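Local structure of putative rubredoxin reductase (Rhodopseudomonas palustris, 3FG2) at residues A[153-158]-A[322-327]. The protein probably passes electrons from NADH through its bound FAD to a ferredoxin that serves the cytochrome P450 CYP199A2. Sequence-based numbering, arbitrary orientation.
With FAD (flavin-adenine dinucleotide), chain B; GOL (glycerol), chain C.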
loop_
_atom_site.group_PDB
_atom_site.type_symbol
_atom_site.label_atom_id
_atom_site.label_comp_id
_atom_site.label_asym_id
_atom_site.label_seq_id
_atom_site.Cartn_x
_atom_site.Cartn_y
_atom_site.Cartn_z
ATOM N N ILE A 153 8.088 0.947 -1.972
ATOM C CA ILE A 153 8.729 0.793 -0.677
ATOM C C ILE A 153 10.229 0.561 -0.782
ATOM O O ILE A 153 11.012 1.217 -0.101
ATOM C CB ILE A 153 8.071 -0.350 0.114
ATOM C CG1 ILE A 153 6.586 -0.032 0.307
ATOM C CG2 ILE A 153 8.766 -0.520 1.471
ATOM C CD1 ILE A 153 5.788 -1.145 0.929
ATOM N N GLY A 154 10.629 -0.366 -1.640
ATOM C CA GLY A 154 12.040 -0.648 -1.801
ATOM C C GLY A 154 12.871 0.576 -2.141
ATOM O O GLY A 154 13.964 0.754 -1.596
ATOM N N LEU A 155 12.367 1.422 -3.038
ATOM C CA LEU A 155 13.103 2.613 -3.445
ATOM C C LEU A 155 13.060 3.704 -2.389
ATOM O O LEU A 155 14.042 4.421 -2.192
ATOM C CB LEU A 155 12.570 3.145 -4.777
ATOM C CG LEU A 155 12.783 2.201 -5.977
ATOM C CD1 LEU A 155 12.226 2.835 -7.245
ATOM C CD2 LEU A 155 14.270 1.913 -6.154
ATOM N N GLU A 156 11.927 3.838 -1.709
ATOM C CA GLU A 156 11.818 4.840 -0.667
ATOM C C GLU A 156 12.867 4.490 0.388
ATOM O O GLU A 156 13.520 5.373 0.941
ATOM C CB GLU A 156 10.405 4.840 -0.070
ATOM C CG GLU A 156 9.319 5.170 -1.094
ATOM C CD GLU A 156 7.931 5.329 -0.491
ATOM O OE1 GLU A 156 7.687 4.811 0.622
ATOM O OE2 GLU A 156 7.075 5.965 -1.141
ATOM N N PHE A 157 13.046 3.196 0.641
ATOM C CA PHE A 157 14.036 2.743 1.613
ATOM C C PHE A 157 15.446 2.961 1.075
ATOM O O PHE A 157 16.298 3.543 1.747
ATOM C CB PHE A 157 13.862 1.252 1.930
ATOM C CG PHE A 157 15.047 0.653 2.638
ATOM C CD1 PHE A 157 15.294 0.938 3.977
ATOM C CD2 PHE A 157 15.964 -0.135 1.941
ATOM C CE1 PHE A 157 16.434 0.456 4.611
ATOM C CE2 PHE A 157 17.108 -0.622 2.562
ATOM C CZ PHE A 157 17.348 -0.325 3.902
ATOM N N ALA A 158 15.687 2.491 -0.143
ATOM C CA ALA A 158 16.999 2.610 -0.764
ATOM C C ALA A 158 17.599 4.012 -0.701
ATOM O O ALA A 158 18.785 4.171 -0.425
ATOM C CB ALA A 158 16.930 2.150 -2.204
ATOM N N SER A 322 4.317 8.442 -3.611
ATOM C CA SER A 322 5.544 7.818 -3.136
ATOM C C SER A 322 6.569 8.924 -2.916
ATOM O O SER A 322 6.658 9.858 -3.716
ATOM C CB SER A 322 6.059 6.818 -4.180
ATOM O OG SER A 322 7.169 6.088 -3.693
ATOM N N ASP A 323 7.330 8.820 -1.829
ATOM C CA ASP A 323 8.346 9.823 -1.502
ATOM C C ASP A 323 9.721 9.169 -1.570
ATOM O O ASP A 323 10.112 8.437 -0.660
ATOM C CB ASP A 323 8.118 10.380 -0.083
ATOM C CG ASP A 323 6.773 11.093 0.072
ATOM O OD1 ASP A 323 6.449 11.522 1.205
ATOM O OD2 ASP A 323 6.042 11.225 -0.931
ATOM N N GLN A 324 10.457 9.426 -2.643
ATOM C CA GLN A 324 11.778 8.827 -2.795
ATOM C C GLN A 324 12.856 9.894 -2.779
ATOM O O GLN A 324 12.967 10.702 -3.712
ATOM C CB GLN A 324 11.833 8.006 -4.093
ATOM C CG GLN A 324 10.889 6.790 -4.088
ATOM C CD GLN A 324 10.777 6.115 -5.451
ATOM O OE1 GLN A 324 11.745 6.073 -6.212
ATOM N NE2 GLN A 324 9.595 5.572 -5.758
ATOM N N GLY A 325 13.650 9.891 -1.713
ATOM C CA GLY A 325 14.708 10.875 -1.578
ATOM C C GLY A 325 14.086 12.257 -1.473
ATOM O O GLY A 325 13.278 12.513 -0.584
ATOM N N ASP A 326 14.445 13.151 -2.384
ATOM C CA ASP A 326 13.883 14.492 -2.352
ATOM C C ASP A 326 12.749 14.671 -3.352
ATOM O O ASP A 326 12.160 15.742 -3.431
ATOM C CB ASP A 326 14.974 15.530 -2.616
ATOM C CG ASP A 326 16.042 15.522 -1.547
ATOM O OD1 ASP A 326 15.683 15.343 -0.363
ATOM O OD2 ASP A 326 17.231 15.705 -1.879
ATOM N N ASP A 327 12.443 13.620 -4.107
ATOM C CA ASP A 327 11.384 13.681 -5.114
ATOM C C ASP A 327 10.056 13.145 -4.599
ATOM O O ASP A 327 10.020 12.217 -3.790
ATOM C CB ASP A 327 11.772 12.881 -6.368
ATOM C CG ASP A 327 12.922 13.504 -7.139
ATOM O OD1 ASP A 327 12.807 14.677 -7.551
ATOM O OD2 ASP A 327 13.943 12.810 -7.342
HETATM P PA FAD B . -3.231 -2.493 6.862
HETATM O O1A FAD B . -2.123 -3.404 6.475
HETATM O O2A FAD B . -2.995 -1.200 7.188
HETATM O O5B FAD B . -3.642 -3.136 8.197
HETATM C C5B FAD B . -4.040 -4.534 8.358
HETATM C C4B FAD B . -4.052 -4.751 9.887
HETATM O O4B FAD B . -4.862 -5.960 10.146
HETATM C C3B FAD B . -2.681 -5.025 10.533
HETATM O O3B FAD B . -2.383 -4.305 11.687
HETATM C C2B FAD B . -2.689 -6.523 10.651
HETATM O O2B FAD B . -1.758 -7.016 11.564
HETATM C C1B FAD B . -4.098 -6.758 11.109
HETATM N N9A FAD B . -4.649 -8.104 10.933
HETATM C C8A FAD B . -4.412 -8.966 9.893
HETATM N N7A FAD B . -5.053 -10.122 10.023
HETATM C C5A FAD B . -5.741 -10.018 11.197
HETATM C C6A FAD B . -6.637 -10.961 11.903
HETATM N N6A FAD B . -6.938 -12.163 11.469
HETATM N N1A FAD B . -7.157 -10.486 13.090
HETATM C C2A FAD B . -6.869 -9.235 13.582
HETATM N N3A FAD B . -6.062 -8.316 13.001
HETATM C C4A FAD B . -5.519 -8.753 11.806
HETATM N N1 FAD B . -0.142 3.855 0.431
HETATM C C2 FAD B . -0.231 5.084 -0.076
HETATM O O2 FAD B . -1.214 5.455 -0.642
HETATM N N3 FAD B . 0.842 6.030 0.033
HETATM C C4 FAD B . 2.025 5.711 0.677
HETATM O O4 FAD B . 2.911 6.542 0.755
HETATM C C4X FAD B . 2.131 4.368 1.240
HETATM N N5 FAD B . 3.262 4.001 1.890
HETATM C C5X FAD B . 3.328 2.724 2.420
HETATM C C6 FAD B . 4.518 2.361 3.112
HETATM C C7 FAD B . 4.674 1.114 3.681
HETATM C C7M FAD B . 5.962 0.777 4.407
HETATM C C8 FAD B . 3.594 0.126 3.576
HETATM C C8M FAD B . 3.694 -1.259 4.177
HETATM C C9 FAD B . 2.412 0.472 2.889
HETATM C C9A FAD B . 2.268 1.759 2.315
HETATM N N10 FAD B . 1.070 2.191 1.606
HETATM C C10 FAD B . 0.985 3.450 1.083
HETATM C "C1'" FAD B . -0.040 1.212 1.492
HETATM C "C2'" FAD B . -1.036 1.381 2.680
HETATM O "O2'" FAD B . -0.310 1.268 3.884
HETATM C "C3'" FAD B . -2.089 0.298 2.561
HETATM O "O3'" FAD B . -2.811 0.466 1.346
HETATM C "C4'" FAD B . -3.048 0.380 3.736
HETATM O "O4'" FAD B . -2.331 0.218 4.988
HETATM C "C5'" FAD B . -4.077 -0.715 3.592
HETATM O "O5'" FAD B . -5.026 -0.625 4.851
HETATM P P FAD B . -5.600 -1.886 5.432
HETATM O O1P FAD B . -6.469 -1.332 6.596
HETATM O O2P FAD B . -6.282 -2.682 4.513
HETATM O O3P FAD B . -4.531 -2.729 5.975
HETATM C C1 GOL C . 12.970 8.557 0.999
HETATM O O1 GOL C . 12.252 7.663 1.843
HETATM C C2 GOL C . 12.316 9.999 1.031
HETATM O O2 GOL C . 13.305 10.926 1.509
HETATM C C3 GOL C . 11.053 10.083 1.960
HETATM O O3 GOL C . 11.345 10.174 3.363
#
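Glu156 of helix 152-163 reaches Ser322 and Asp323 of edge strand 319-324. The first turn of the helix holds Gly154, the last glycine of what is probably a GxGxxG motif of the Rossmann type, in the domain that probably binds NADH. The strand belongs to the antiparallel sheet of the C-terminal reductase domain, so the contact joins two domains beside the flavin. One carboxylate oxygen does the gripping. Ser322 OG donates to Glu156 OE2 at 2.6 Å, on the anti side and somewhat out of the carboxylate plane. Asp323 N reaches Glu156 OE2 at 2.9 Å from the other face, well above the plane. The Glu156 side chain is extended beyond CG (chi2 -174°), which carries the carboxylate out to the strand. Glu156 OE1 pairs with Lys47, which binds FAD, and with Ser46. With an alanine in place of Glu156, Lys47 would probably lose this charge partner, and Ser322 OG and the Asp323 amide their shared acceptor. Gln324 runs obliquely across Leu155. Gln324 OE1 lies 3.4 Å from Leu155 CB and accepts a hydrogen bond from His194 NE2. Nearer the backbones, Glu156 CG and Gln324 CG meet at 3.7 Å. With OG anti to the Ser322 nitrogen (chi1 -174°), the hydroxyl meets Glu156. Ser322 OG also accepts a nearly straight bond (171°) from Gln324 NE2 at 3.2 Å, and lies almost in the Gln324 amide plane.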